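Side-chain contacts in tyrosine specific protein phosphatase (Trypanosoma cruzi, PDB 4AZ1), which probably hydrolyses phosphotyrosine in proteins, as other members of the protein tyrosine phosphatase family do: residues 18-23 against 279-284; 29-34 against 255-260; 233-238 against 274-279. All coordinates share one frame; numbering follows the deposited sequence.

Contact 1 (18-23 against 279-284); sequences YERVQR and VIYLTL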
ATOM      1  N   TYR A  18       8.889  42.570   2.227  1.00 39.26           N
ATOM      2  CA  TYR A  18       9.162  41.590   1.181  1.00 40.08           C
ATOM      3  C   TYR A  18      10.652  41.235   1.130  1.00 40.73           C
ATOM      4  O   TYR A  18      11.008  40.066   1.012  1.00 39.60           O
ATOM      5  CB  TYR A  18       8.682  42.111  -0.176  1.00 40.36           C
ATOM      6  CG  TYR A  18       8.845  41.124  -1.311  1.00 45.29           C
ATOM      7  CD1 TYR A  18      10.047  41.029  -2.001  1.00 61.94           C
ATOM      8  CD2 TYR A  18       7.801  40.300  -1.700  1.00 49.19           C
ATOM      9  CE1 TYR A  18      10.207  40.137  -3.038  1.00 69.27           C
ATOM     10  CE2 TYR A  18       7.952  39.402  -2.744  1.00 60.24           C
ATOM     11  CZ  TYR A  18       9.162  39.328  -3.409  1.00 67.19           C
ATOM     12  OH  TYR A  18       9.338  38.441  -4.451  1.00 77.58           O
ATOM     13  N   GLU A  19      11.505  42.251   1.243  1.00 33.52           N
ATOM     14  CA  GLU A  19      12.946  42.078   1.199  1.00 37.73           C
ATOM     15  C   GLU A  19      13.513  41.349   2.421  1.00 34.95           C
ATOM     16  O   GLU A  19      14.472  40.588   2.304  1.00 39.42           O
ATOM     17  CB  GLU A  19      13.624  43.447   1.056  1.00 39.62           C
ATOM     18  CG  GLU A  19      13.459  44.059  -0.330  1.00 56.03           C
ATOM     19  CD  GLU A  19      14.182  45.394  -0.477  1.00 66.25           C
ATOM     20  OE1 GLU A  19      14.924  45.788   0.456  1.00 69.40           O
ATOM     21  OE2 GLU A  19      14.002  46.043  -1.532  1.00 61.09           O
ATOM     22  N   ARG A  20      12.949  41.615   3.592  1.00 35.78           N
ATOM     23  CA  ARG A  20      13.360  40.919   4.801  1.00 38.16           C
ATOM     24  C   ARG A  20      13.008  39.423   4.713  1.00 35.07           C
ATOM     25  O   ARG A  20      13.824  38.572   5.077  1.00 32.29           O
ATOM     26  CB  ARG A  20      12.712  41.533   6.041  1.00 35.62           C
ATOM     27  CG  ARG A  20      12.854  40.647   7.266  1.00 37.48           C
ATOM     28  CD  ARG A  20      12.382  41.299   8.547  1.00 42.88           C
ATOM     29  NE  ARG A  20      12.077  40.272   9.542  1.00 34.32           N
ATOM     30  CZ  ARG A  20      11.757  40.504  10.808  1.00 44.09           C
ATOM     31  NH1 ARG A  20      11.710  41.747  11.266  1.00 41.08           N
ATOM     32  NH2 ARG A  20      11.489  39.485  11.618  1.00 34.98           N
ATOM     33  N   VAL A  21      11.810  39.108   4.226  1.00 29.65           N
ATOM     34  CA  VAL A  21      11.429  37.700   4.071  1.00 35.08           C
ATOM     35  C   VAL A  21      12.391  36.998   3.116  1.00 32.61           C
ATOM     36  O   VAL A  21      12.940  35.948   3.448  1.00 37.24           O
ATOM     37  CB  VAL A  21       9.969  37.504   3.598  1.00 38.89           C
ATOM     38  CG1 VAL A  21       9.644  35.996   3.473  1.00 33.07           C
ATOM     39  CG2 VAL A  21       9.004  38.145   4.579  1.00 45.80           C
ATOM     40  N   GLN A  22      12.615  37.582   1.943  1.00 36.37           N
ATOM     41  CA  GLN A  22      13.543  36.980   0.986  1.00 35.50           C
ATOM     42  C   GLN A  22      14.933  36.784   1.608  1.00 43.36           C
ATOM     43  O   GLN A  22      15.529  35.710   1.486  1.00 42.37           O
ATOM     44  CB  GLN A  22      13.626  37.807  -0.303  1.00 39.76           C
ATOM     45  CG  GLN A  22      14.598  37.230  -1.345  1.00 61.31           C
ATOM     46  CD  GLN A  22      14.181  35.841  -1.874  1.00 62.38           C
ATOM     47  OE1 GLN A  22      13.320  35.731  -2.752  1.00 63.81           O
ATOM     48  NE2 GLN A  22      14.802  34.783  -1.341  1.00 47.37           N
ATOM     49  N   ARG A  23      15.427  37.810   2.302  1.00 42.78           N
ATOM     50  CA  ARG A  23      16.742  37.751   2.948  1.00 36.08           C
ATOM     51  C   ARG A  23      16.829  36.620   3.987  1.00 37.14           C
ATOM     52  O   ARG A  23      17.806  35.874   4.019  1.00 38.11           O
ATOM     53  CB  ARG A  23      17.035  39.091   3.613  1.00 40.34           C
ATOM     54  CG  ARG A  23      18.453  39.240   4.123  1.00 48.97           C
ATOM     55  CD  ARG A  23      18.631  40.599   4.798  1.00 60.21           C
ATOM     56  NE  ARG A  23      17.825  40.688   6.014  1.00 58.30           N
ATOM     57  CZ  ARG A  23      16.871  41.592   6.220  1.00 60.00           C
ATOM     58  NH1 ARG A  23      16.602  42.513   5.290  1.00 54.11           N
ATOM     59  NH2 ARG A  23      16.193  41.579   7.365  1.00 56.98           N
ATOM     60  N   VAL A 279       4.276  32.789   3.916  1.00 31.41           N
ATOM     61  CA  VAL A 279       2.933  32.506   4.450  1.00 28.15           C
ATOM     62  C   VAL A 279       2.898  32.510   5.996  1.00 29.54           C
ATOM     63  O   VAL A 279       1.910  32.947   6.591  1.00 36.11           O
ATOM     64  CB  VAL A 279       2.312  31.203   3.850  1.00 31.08           C
ATOM     65  CG1 VAL A 279       0.945  30.891   4.497  1.00 30.64           C
ATOM     66  CG2 VAL A 279       2.122  31.346   2.344  1.00 27.48           C
ATOM     67  N   ILE A 280       3.976  32.075   6.651  1.00 26.96           N
ATOM     68  CA  ILE A 280       3.971  32.111   8.113  1.00 34.35           C
ATOM     69  C   ILE A 280       3.841  33.555   8.618  1.00 33.90           C
ATOM     70  O   ILE A 280       3.043  33.815   9.512  1.00 30.73           O
ATOM     71  CB  ILE A 280       5.189  31.412   8.756  1.00 35.83           C
ATOM     72  CG1 ILE A 280       5.328  29.982   8.229  1.00 26.89           C
ATOM     73  CG2 ILE A 280       5.064  31.408  10.303  1.00 34.19           C
ATOM     74  CD1 ILE A 280       6.683  29.355   8.531  1.00 31.65           C
ATOM     75  N   TYR A 281       4.584  34.497   8.038  1.00 31.24           N
ATOM     76  CA  TYR A 281       4.398  35.907   8.401  1.00 34.55           C
ATOM     77  C   TYR A 281       2.975  36.398   8.114  1.00 28.94           C
ATOM     78  O   TYR A 281       2.411  37.172   8.894  1.00 38.32           O
ATOM     79  CB  TYR A 281       5.404  36.811   7.678  1.00 35.81           C
ATOM     80  CG  TYR A 281       6.779  36.861   8.313  1.00 34.32           C
ATOM     81  CD1 TYR A 281       7.044  37.721   9.363  1.00 36.20           C
ATOM     82  CD2 TYR A 281       7.818  36.057   7.846  1.00 32.83           C
ATOM     83  CE1 TYR A 281       8.310  37.776   9.952  1.00 37.37           C
ATOM     84  CE2 TYR A 281       9.073  36.102   8.420  1.00 32.71           C
ATOM     85  CZ  TYR A 281       9.317  36.973   9.472  1.00 34.08           C
ATOM     86  OH  TYR A 281      10.579  37.027  10.049  1.00 39.82           O
ATOM     87  N   LEU A 282       2.416  35.981   6.978  1.00 31.99           N
ATOM     88  CA  LEU A 282       1.064  36.392   6.589  1.00 32.49           C
ATOM     89  C   LEU A 282       0.008  35.908   7.584  1.00 34.12           C
ATOM     90  O   LEU A 282      -0.939  36.631   7.890  1.00 36.65           O
ATOM     91  CB  LEU A 282       0.714  35.859   5.194  1.00 28.98           C
ATOM     92  CG  LEU A 282       1.611  36.397   4.086  1.00 33.54           C
ATOM     93  CD1 LEU A 282       1.219  35.825   2.712  1.00 34.90           C
ATOM     94  CD2 LEU A 282       1.580  37.911   4.086  1.00 33.33           C
ATOM     95  N   THR A 283       0.156  34.683   8.078  1.00 29.32           N
ATOM     96  CA  THR A 283      -0.815  34.192   9.058  1.00 40.05           C
ATOM     97  C   THR A 283      -0.705  34.994  10.357  1.00 45.17           C
ATOM     98  O   THR A 283      -1.710  35.246  11.021  1.00 40.08           O
ATOM     99  CB  THR A 283      -0.682  32.669   9.348  1.00 47.64           C
ATOM    100  OG1 THR A 283       0.456  32.422  10.183  1.00 57.37           O
ATOM    101  CG2 THR A 283      -0.532  31.896   8.068  1.00 30.54           C
ATOM    102  N   LEU A 284       0.512  35.403  10.717  1.00 39.36           N
ATOM    103  CA  LEU A 284       0.692  36.179  11.944  1.00 39.75           C
ATOM    104  C   LEU A 284       0.012  37.524  11.771  1.00 41.07           C
ATOM    105  O   LEU A 284      -0.737  37.976  12.645  1.00 41.92           O
ATOM    106  CB  LEU A 284       2.177  36.372  12.280  1.00 38.49           C
ATOM    107  CG  LEU A 284       2.894  35.158  12.886  1.00 48.98           C
ATOM    108  CD1 LEU A 284       4.382  35.422  12.986  1.00 49.79           C
ATOM    109  CD2 LEU A 284       2.330  34.792  14.277  1.00 45.41           C
TER
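Helix 14-30 passes helix 274-288 at a distance large enough to admit a tyrosine ring, the closest pair of CA atoms, those of Val21 and Tyr281, being 8.4 Å apart. Tyr281 spans most of this gap, and it meets both Arg20 and Val21. Its hydroxyl takes a hydrogen bond from Arg20, NH2 to OH 3.1 Å; the bond is bent (146° at the hydrogen), and the oxygen lies a little out of the guanidinium plane. Arg20 NE is further off, 3.6 Å from Tyr281 OH. The guanidinium meets the rim of the phenol ring, with the two planes almost perpendicular (87°). Arg20 gets there by running straight out: CG is anti to the backbone N (chi1 167°), and the chain stays extended as far as NE. In the protein tyrosine phosphatase fold of this chain, the contact lays an N-terminal helix against helix 274-288, the third helix after the signature loop, and the polar group is buried with several partners. Glu24, one turn beyond Arg20, joins both residues, through OE2 to Arg20 NE in a salt bridge and through OE1 to Tyr281 OH in a hydrogen bond. Asp253 pairs with Arg20 NH1, so the guanidinium is held by two carboxylates, which would probably favour its charged form and fix its rotation. Nearer the backbone, Val21 brings CG2 obliquely to the ring, 4.1 Å from Tyr281 CD2, while Phe9 stacks on the same tyrosine.

Contact 2 (29-34 against 255-260); sequences LRQEDP and TVYDVV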
ATOM      1  N   LEU A  29      18.489  28.793   3.626  1.00 42.30           N
ATOM      2  CA  LEU A  29      19.056  27.884   2.626  1.00 39.51           C
ATOM      3  C   LEU A  29      20.568  27.857   2.782  1.00 51.18           C
ATOM      4  O   LEU A  29      21.196  26.803   2.702  1.00 46.26           O
ATOM      5  CB  LEU A  29      18.699  28.342   1.213  1.00 43.62           C
ATOM      6  CG  LEU A  29      17.219  28.364   0.843  1.00 44.78           C
ATOM      7  CD1 LEU A  29      17.066  28.748  -0.619  1.00 46.29           C
ATOM      8  CD2 LEU A  29      16.613  27.001   1.107  1.00 40.35           C
ATOM      9  N   ARG A  30      21.133  29.037   3.020  1.00 52.32           N
ATOM     10  CA  ARG A  30      22.572  29.210   3.231  1.00 62.70           C
ATOM     11  C   ARG A  30      23.118  28.277   4.327  1.00 55.36           C
ATOM     12  O   ARG A  30      24.282  27.894   4.289  1.00 54.83           O
ATOM     13  CB  ARG A  30      22.859  30.694   3.531  1.00 61.38           C
ATOM     14  CG  ARG A  30      24.197  31.032   4.167  1.00 62.45           C
ATOM     15  CD  ARG A  30      25.311  31.127   3.144  1.00 76.85           C
ATOM     16  NE  ARG A  30      26.533  31.697   3.716  1.00 84.79           N
ATOM     17  CZ  ARG A  30      27.357  31.035   4.521  1.00 91.23           C
ATOM     18  NH1 ARG A  30      27.085  29.778   4.863  1.00 89.39           N
ATOM     19  NH2 ARG A  30      28.448  31.628   4.993  1.00 98.53           N
ATOM     20  N   GLN A  31      22.260  27.876   5.266  1.00 52.86           N
ATOM     21  CA  GLN A  31      22.688  27.035   6.385  1.00 55.75           C
ATOM     22  C   GLN A  31      22.620  25.550   6.078  1.00 57.58           C
ATOM     23  O   GLN A  31      23.033  24.723   6.906  1.00 59.22           O
ATOM     24  CB  GLN A  31      21.826  27.307   7.616  1.00 60.40           C
ATOM     25  CG  GLN A  31      22.472  28.214   8.633  1.00 81.21           C
ATOM     26  CD  GLN A  31      22.395  29.668   8.240  1.00 86.60           C
ATOM     27  OE1 GLN A  31      21.411  30.344   8.533  1.00 94.61           O
ATOM     28  NE2 GLN A  31      23.434  30.159   7.575  1.00 83.43           N
ATOM     29  N   GLU A  32      22.079  25.201   4.911  1.00 44.13           N
ATOM     30  CA  GLU A  32      21.923  23.791   4.559  1.00 50.31           C
ATOM     31  C   GLU A  32      23.263  23.044   4.434  1.00 54.73           C
ATOM     32  O   GLU A  32      24.183  23.488   3.725  1.00 54.14           O
ATOM     33  CB  GLU A  32      21.091  23.645   3.285  1.00 43.48           C
ATOM     34  CG  GLU A  32      19.652  24.117   3.470  1.00 53.80           C
ATOM     35  CD  GLU A  32      18.764  23.828   2.265  1.00 60.47           C
ATOM     36  OE1 GLU A  32      19.300  23.478   1.183  1.00 59.51           O
ATOM     37  OE2 GLU A  32      17.529  23.958   2.408  1.00 60.93           O
ATOM     38  N   ASP A  33      23.366  21.919   5.141  1.00 50.37           N
ATOM     39  CA  ASP A  33      24.557  21.066   5.069  1.00 45.61           C
ATOM     40  C   ASP A  33      24.223  19.616   5.423  1.00 46.15           C
ATOM     41  O   ASP A  33      24.501  19.154   6.531  1.00 60.71           O
ATOM     42  CB  ASP A  33      25.675  21.593   5.967  1.00 50.95           C
ATOM     43  CG  ASP A  33      26.960  20.775   5.842  1.00 59.74           C
ATOM     44  OD1 ASP A  33      27.079  19.981   4.874  1.00 60.05           O
ATOM     45  OD2 ASP A  33      27.853  20.932   6.707  1.00 73.60           O
ATOM     46  N   PRO A  34      23.657  18.888   4.455  1.00 49.40           N
ATOM     47  CA  PRO A  34      23.113  17.537   4.629  1.00 50.42           C
ATOM     48  C   PRO A  34      24.190  16.465   4.568  1.00 55.33           C
ATOM     49  O   PRO A  34      23.902  15.298   4.839  1.00 57.01           O
ATOM     50  CB  PRO A  34      22.186  17.397   3.426  1.00 49.36           C
ATOM     51  CG  PRO A  34      22.878  18.179   2.351  1.00 51.28           C
ATOM     52  CD  PRO A  34      23.575  19.334   3.052  1.00 50.27           C
ATOM     53  N   THR A 255      10.976  35.127  16.062  1.00 42.64           N
ATOM     54  CA  THR A 255      10.174  33.903  16.207  1.00 38.73           C
ATOM     55  C   THR A 255      10.038  33.066  14.931  1.00 37.43           C
ATOM     56  O   THR A 255      10.217  31.841  14.978  1.00 37.35           O
ATOM     57  CB  THR A 255       8.758  34.200  16.739  1.00 40.71           C
ATOM     58  OG1 THR A 255       8.848  34.817  18.020  1.00 44.53           O
ATOM     59  CG2 THR A 255       7.945  32.920  16.871  1.00 43.01           C
ATOM     60  N   VAL A 256       9.732  33.694  13.796  1.00 38.58           N
ATOM     61  CA  VAL A 256       9.509  32.901  12.579  1.00 35.92           C
ATOM     62  C   VAL A 256      10.788  32.227  12.104  1.00 34.84           C
ATOM     63  O   VAL A 256      10.801  31.027  11.800  1.00 33.33           O
ATOM     64  CB  VAL A 256       8.918  33.720  11.415  1.00 31.83           C
ATOM     65  CG1 VAL A 256       8.579  32.786  10.248  1.00 30.52           C
ATOM     66  CG2 VAL A 256       7.654  34.434  11.855  1.00 31.80           C
ATOM     67  N   TYR A 257      11.860  33.007  12.033  1.00 36.46           N
ATOM     68  CA  TYR A 257      13.159  32.459  11.706  1.00 36.35           C
ATOM     69  C   TYR A 257      13.538  31.347  12.703  1.00 34.44           C
ATOM     70  O   TYR A 257      13.934  30.253  12.294  1.00 41.07           O
ATOM     71  CB  TYR A 257      14.225  33.566  11.679  1.00 34.73           C
ATOM     72  CG  TYR A 257      15.543  33.074  11.138  1.00 45.51           C
ATOM     73  CD1 TYR A 257      15.761  33.003   9.773  1.00 41.11           C
ATOM     74  CD2 TYR A 257      16.564  32.659  11.991  1.00 52.99           C
ATOM     75  CE1 TYR A 257      16.959  32.536   9.263  1.00 39.49           C
ATOM     76  CE2 TYR A 257      17.773  32.195  11.487  1.00 52.93           C
ATOM     77  CZ  TYR A 257      17.953  32.131  10.119  1.00 46.95           C
ATOM     78  OH  TYR A 257      19.135  31.670   9.596  1.00 51.26           O
ATOM     79  N   ASP A 258      13.399  31.612  14.003  1.00 35.25           N
ATOM     80  CA  ASP A 258      13.792  30.627  15.017  1.00 43.95           C
ATOM     81  C   ASP A 258      12.996  29.314  14.920  1.00 51.11           C
ATOM     82  O   ASP A 258      13.560  28.217  15.001  1.00 44.03           O
ATOM     83  CB  ASP A 258      13.656  31.225  16.411  1.00 46.82           C
ATOM     84  CG  ASP A 258      14.672  32.327  16.667  1.00 52.48           C
ATOM     85  OD1 ASP A 258      15.764  32.288  16.059  1.00 54.16           O
ATOM     86  OD2 ASP A 258      14.380  33.231  17.480  1.00 58.85           O
ATOM     87  N   VAL A 259      11.687  29.444  14.747  1.00 37.45           N
ATOM     88  CA  VAL A 259      10.803  28.299  14.603  1.00 35.83           C
ATOM     89  C   VAL A 259      11.170  27.458  13.383  1.00 36.84           C
ATOM     90  O   VAL A 259      11.276  26.232  13.475  1.00 38.54           O
ATOM     91  CB  VAL A 259       9.342  28.759  14.481  1.00 40.85           C
ATOM     92  CG1 VAL A 259       8.494  27.704  13.789  1.00 40.42           C
ATOM     93  CG2 VAL A 259       8.786  29.076  15.862  1.00 41.79           C
ATOM     94  N   VAL A 260      11.376  28.108  12.245  1.00 36.84           N
ATOM     95  CA  VAL A 260      11.726  27.363  11.042  1.00 39.61           C
ATOM     96  C   VAL A 260      13.112  26.741  11.189  1.00 39.14           C
ATOM     97  O   VAL A 260      13.333  25.602  10.775  1.00 33.19           O
ATOM     98  CB  VAL A 260      11.592  28.230   9.774  1.00 35.55           C
ATOM     99  CG1 VAL A 260      12.086  27.480   8.533  1.00 30.24           C
ATOM    100  CG2 VAL A 260      10.132  28.609   9.590  1.00 26.32           C
TER
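Gln31 and Tyr257 meet across the surface with their side chains crossing at about a right angle, the amide plane turned 66° from that of the ring. The pair joins the loop after helix 14-30 to the first turns of helix 255-266, one of the helices that follow the signature loop in the protein tyrosine phosphatase fold. Tyr257 does most of the reaching: its CB leaves the helix pointing neither at the other segment nor away from it, and CG anti to the backbone N (chi1 -171°) carries the ring out beside helix 14-30, where Glu24, Leu27 and Leu28 touch it. The hydroxyl ends up next to the turn at 29-32. Gln31 lies in this turn, which Glu32 N closes by bonding to Leu29 O at 2.9 Å, and Gln31 points its CB toward the tyrosine. The glutamine chain is bent at its second torsion, which folds the amide back so that its oxygen approaches the rim of the phenol, near the ring plane. Little surface is buried here, 52 Å² in all, and Gln31 remains exposed. A firmer polar tie nearby comes from Glu32, whose OE2 forms a salt bridge with Arg264 further along helix 255-266; Phe268 also touches Glu32. Gln31 OE1 lies 2.8 Å from Tyr257 OH, but the geometry is poor for a hydrogen bond: Gln31 OE1 sits almost on the extension of the Tyr257 CZ-OH bond (CZ-OH...OE1 171°), whereas a phenolic hydrogen leaves the oxygen well off that line.

Contact 3 (233-238 against 274-279); sequences TGTLIG and MEQYFV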
ATOM      1  N   THR A 233       3.642  21.487   4.290  1.00 32.17           N
ATOM      2  CA  THR A 233       3.651  20.808   5.580  1.00 29.92           C
ATOM      3  C   THR A 233       4.436  21.632   6.611  1.00 28.47           C
ATOM      4  O   THR A 233       3.974  21.848   7.742  1.00 31.30           O
ATOM      5  CB  THR A 233       4.317  19.432   5.441  1.00 36.42           C
ATOM      6  OG1 THR A 233       3.442  18.559   4.718  1.00 30.46           O
ATOM      7  CG2 THR A 233       4.633  18.845   6.817  1.00 34.32           C
ATOM      8  N   GLY A 234       5.616  22.099   6.208  1.00 27.78           N
ATOM      9  CA  GLY A 234       6.443  22.953   7.056  1.00 33.29           C
ATOM     10  C   GLY A 234       5.799  24.286   7.415  1.00 32.23           C
ATOM     11  O   GLY A 234       5.913  24.741   8.554  1.00 35.80           O
ATOM     12  N   THR A 235       5.112  24.909   6.459  1.00 29.11           N
ATOM     13  CA  THR A 235       4.407  26.161   6.727  1.00 29.87           C
ATOM     14  C   THR A 235       3.315  25.981   7.777  1.00 29.36           C
ATOM     15  O   THR A 235       3.173  26.797   8.707  1.00 34.52           O
ATOM     16  CB  THR A 235       3.750  26.709   5.445  1.00 33.10           C
ATOM     17  OG1 THR A 235       4.764  27.058   4.495  1.00 37.70           O
ATOM     18  CG2 THR A 235       2.887  27.930   5.752  1.00 33.64           C
ATOM     19  N   LEU A 236       2.524  24.925   7.620  1.00 28.06           N
ATOM     20  CA  LEU A 236       1.443  24.667   8.560  1.00 30.30           C
ATOM     21  C   LEU A 236       1.976  24.512   9.985  1.00 30.67           C
ATOM     22  O   LEU A 236       1.439  25.103  10.916  1.00 34.85           O
ATOM     23  CB  LEU A 236       0.680  23.406   8.164  1.00 27.52           C
ATOM     24  CG  LEU A 236      -0.508  23.162   9.103  1.00 34.67           C
ATOM     25  CD1 LEU A 236      -1.350  24.410   9.181  1.00 43.57           C
ATOM     26  CD2 LEU A 236      -1.358  22.012   8.617  1.00 38.16           C
ATOM     27  N   ILE A 237       3.018  23.697  10.147  1.00 32.14           N
ATOM     28  CA  ILE A 237       3.580  23.444  11.468  1.00 33.72           C
ATOM     29  C   ILE A 237       4.243  24.727  12.001  1.00 28.35           C
ATOM     30  O   ILE A 237       4.114  25.056  13.182  1.00 37.15           O
ATOM     31  CB  ILE A 237       4.563  22.244  11.453  1.00 34.42           C
ATOM     32  CG1 ILE A 237       3.811  20.958  11.088  1.00 35.10           C
ATOM     33  CG2 ILE A 237       5.223  22.075  12.816  1.00 32.05           C
ATOM     34  CD1 ILE A 237       4.710  19.768  10.720  1.00 29.23           C
ATOM     35  N   GLY A 238       4.894  25.477  11.115  1.00 31.90           N
ATOM     36  CA  GLY A 238       5.520  26.735  11.507  1.00 34.73           C
ATOM     37  C   GLY A 238       4.515  27.783  11.960  1.00 35.88           C
ATOM     38  O   GLY A 238       4.729  28.496  12.953  1.00 30.99           O
ATOM     39  N   MET A 274      10.282  29.945  -0.909  1.00 28.87           N
ATOM     40  CA  MET A 274      10.284  31.270  -0.300  1.00 30.95           C
ATOM     41  C   MET A 274       8.863  31.701   0.089  1.00 34.62           C
ATOM     42  O   MET A 274       8.628  32.208   1.194  1.00 28.80           O
ATOM     43  CB  MET A 274      10.936  32.283  -1.251  1.00 34.61           C
ATOM     44  CG  MET A 274      11.079  33.697  -0.688  1.00 39.90           C
ATOM     45  SD  MET A 274       9.551  34.665  -0.866  1.00 53.56           S
ATOM     46  CE  MET A 274       9.683  35.166  -2.589  1.00 72.02           C
ATOM     47  N   GLU A 275       7.908  31.490  -0.812  1.00 25.60           N
ATOM     48  CA  GLU A 275       6.548  31.957  -0.553  1.00 31.57           C
ATOM     49  C   GLU A 275       5.909  31.144   0.560  1.00 31.31           C
ATOM     50  O   GLU A 275       4.997  31.631   1.222  1.00 30.28           O
ATOM     51  CB  GLU A 275       5.676  31.947  -1.821  1.00 32.09           C
ATOM     52  CG  GLU A 275       5.319  30.571  -2.310  1.00 35.84           C
ATOM     53  CD  GLU A 275       6.420  29.938  -3.140  1.00 45.87           C
ATOM     54  OE1 GLU A 275       7.508  30.556  -3.287  1.00 40.25           O
ATOM     55  OE2 GLU A 275       6.183  28.820  -3.651  1.00 47.01           O
ATOM     56  N   GLN A 276       6.400  29.927   0.800  1.00 26.59           N
ATOM     57  CA  GLN A 276       5.862  29.140   1.914  1.00 26.79           C
ATOM     58  C   GLN A 276       6.333  29.722   3.252  1.00 32.34           C
ATOM     59  O   GLN A 276       5.600  29.694   4.226  1.00 31.05           O
ATOM     60  CB  GLN A 276       6.243  27.652   1.785  1.00 25.06           C
ATOM     61  CG  GLN A 276       5.469  26.921   0.660  1.00 28.00           C
ATOM     62  CD  GLN A 276       6.178  25.650   0.215  1.00 28.56           C
ATOM     63  OE1 GLN A 276       7.253  25.327   0.731  1.00 32.62           O
ATOM     64  NE2 GLN A 276       5.594  24.935  -0.757  1.00 30.39           N
ATOM     65  N   TYR A 277       7.554  30.247   3.284  1.00 25.40           N
ATOM     66  CA  TYR A 277       8.088  30.895   4.481  1.00 28.51           C
ATOM     67  C   TYR A 277       7.343  32.215   4.704  1.00 23.92           C
ATOM     68  O   TYR A 277       6.973  32.584   5.835  1.00 31.09           O
ATOM     69  CB  TYR A 277       9.601  31.131   4.295  1.00 27.87           C
ATOM     70  CG  TYR A 277      10.300  31.793   5.471  1.00 30.12           C
ATOM     71  CD1 TYR A 277      10.507  31.105   6.670  1.00 29.19           C
ATOM     72  CD2 TYR A 277      10.779  33.092   5.372  1.00 31.02           C
ATOM     73  CE1 TYR A 277      11.160  31.713   7.751  1.00 28.80           C
ATOM     74  CE2 TYR A 277      11.432  33.710   6.445  1.00 33.48           C
ATOM     75  CZ  TYR A 277      11.622  33.007   7.628  1.00 32.79           C
ATOM     76  OH  TYR A 277      12.275  33.610   8.689  1.00 33.97           O
ATOM     77  N   PHE A 278       7.109  32.920   3.604  1.00 28.07           N
ATOM     78  CA  PHE A 278       6.309  34.137   3.635  1.00 27.47           C
ATOM     79  C   PHE A 278       4.930  33.900   4.267  1.00 26.92           C
ATOM     80  O   PHE A 278       4.478  34.705   5.091  1.00 31.47           O
ATOM     81  CB  PHE A 278       6.159  34.679   2.222  1.00 28.75           C
ATOM     82  CG  PHE A 278       6.232  36.162   2.151  1.00 38.00           C
ATOM     83  CD1 PHE A 278       5.530  36.947   3.068  1.00 42.10           C
ATOM     84  CD2 PHE A 278       7.015  36.784   1.187  1.00 41.82           C
ATOM     85  CE1 PHE A 278       5.602  38.339   3.011  1.00 56.93           C
ATOM     86  CE2 PHE A 278       7.099  38.179   1.124  1.00 46.14           C
ATOM     87  CZ  PHE A 278       6.390  38.957   2.037  1.00 52.67           C
ATOM     88  N   VAL A 279       4.276  32.789   3.916  1.00 31.41           N
ATOM     89  CA  VAL A 279       2.933  32.506   4.450  1.00 28.15           C
ATOM     90  C   VAL A 279       2.898  32.510   5.996  1.00 29.54           C
ATOM     91  O   VAL A 279       1.910  32.947   6.591  1.00 36.11           O
ATOM     92  CB  VAL A 279       2.312  31.203   3.850  1.00 31.08           C
ATOM     93  CG1 VAL A 279       0.945  30.891   4.497  1.00 30.64           C
ATOM     94  CG2 VAL A 279       2.122  31.346   2.344  1.00 27.48           C
TER
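Thr235 lies over the backbone carbonyl of Gln276, with OG1 2.8 Å from Gln276 O as the donor of a hydrogen bond. The hydroxyl comes from above: the angle at the carbonyl oxygen is 106°, and OG1 stands 49° out of the carbonyl plane, away from the lone-pair directions. The same OG1 is pressed close to the Gln276 side chain, 3.1 Å from CB. The methyl CG2 of Thr235, anti to its backbone N, lies 3.6 Å from Gln276 O and 3.8 Å from Val279 CG1. The backbones come near, Thr235 CA and Gln276 CA being 5.8 Å apart, and the segment axes run nearly parallel (17°) at 8.8 Å. Helix 232-247 leads directly out of the HCSAGIGRT signature loop of the protein tyrosine phosphatases, and helix 274-288 follows the family's Q-loop, so the contact joins two helices that start beside the expected active site. Trp194 and Asp196 of the WPD sequence touch Thr235 and Gln276 respectively. The Gln276 amide, extended beyond CG, turns back to the start of its own helix, where OE1 accepts from Arg273 N and, weakly, from Gln272 N. Leu206 of helix 203-215 also packs on Val279.

In the fold
From the N terminus, helix 14-30 and the loop just after it supply the first segments of contact 1 and contact 2, and their partners lie more than 200 residues later. Contact 1 closes the widest loop, back to 279-284, and the other two are nested within it. Contact 2 closes at 255-260, after contact 3 has opened at 233-238 but before it ends at 274-279, so these two cross. Helices 232-247, 255-266 and 274-288 follow one another in the chain, and all three take part. Val256 and Val260 pack against Tyr281 and Ile280, and also against Tyr277, joining the contacts into one group of packed helices that ties the N-terminal helix to the region after the signature loop.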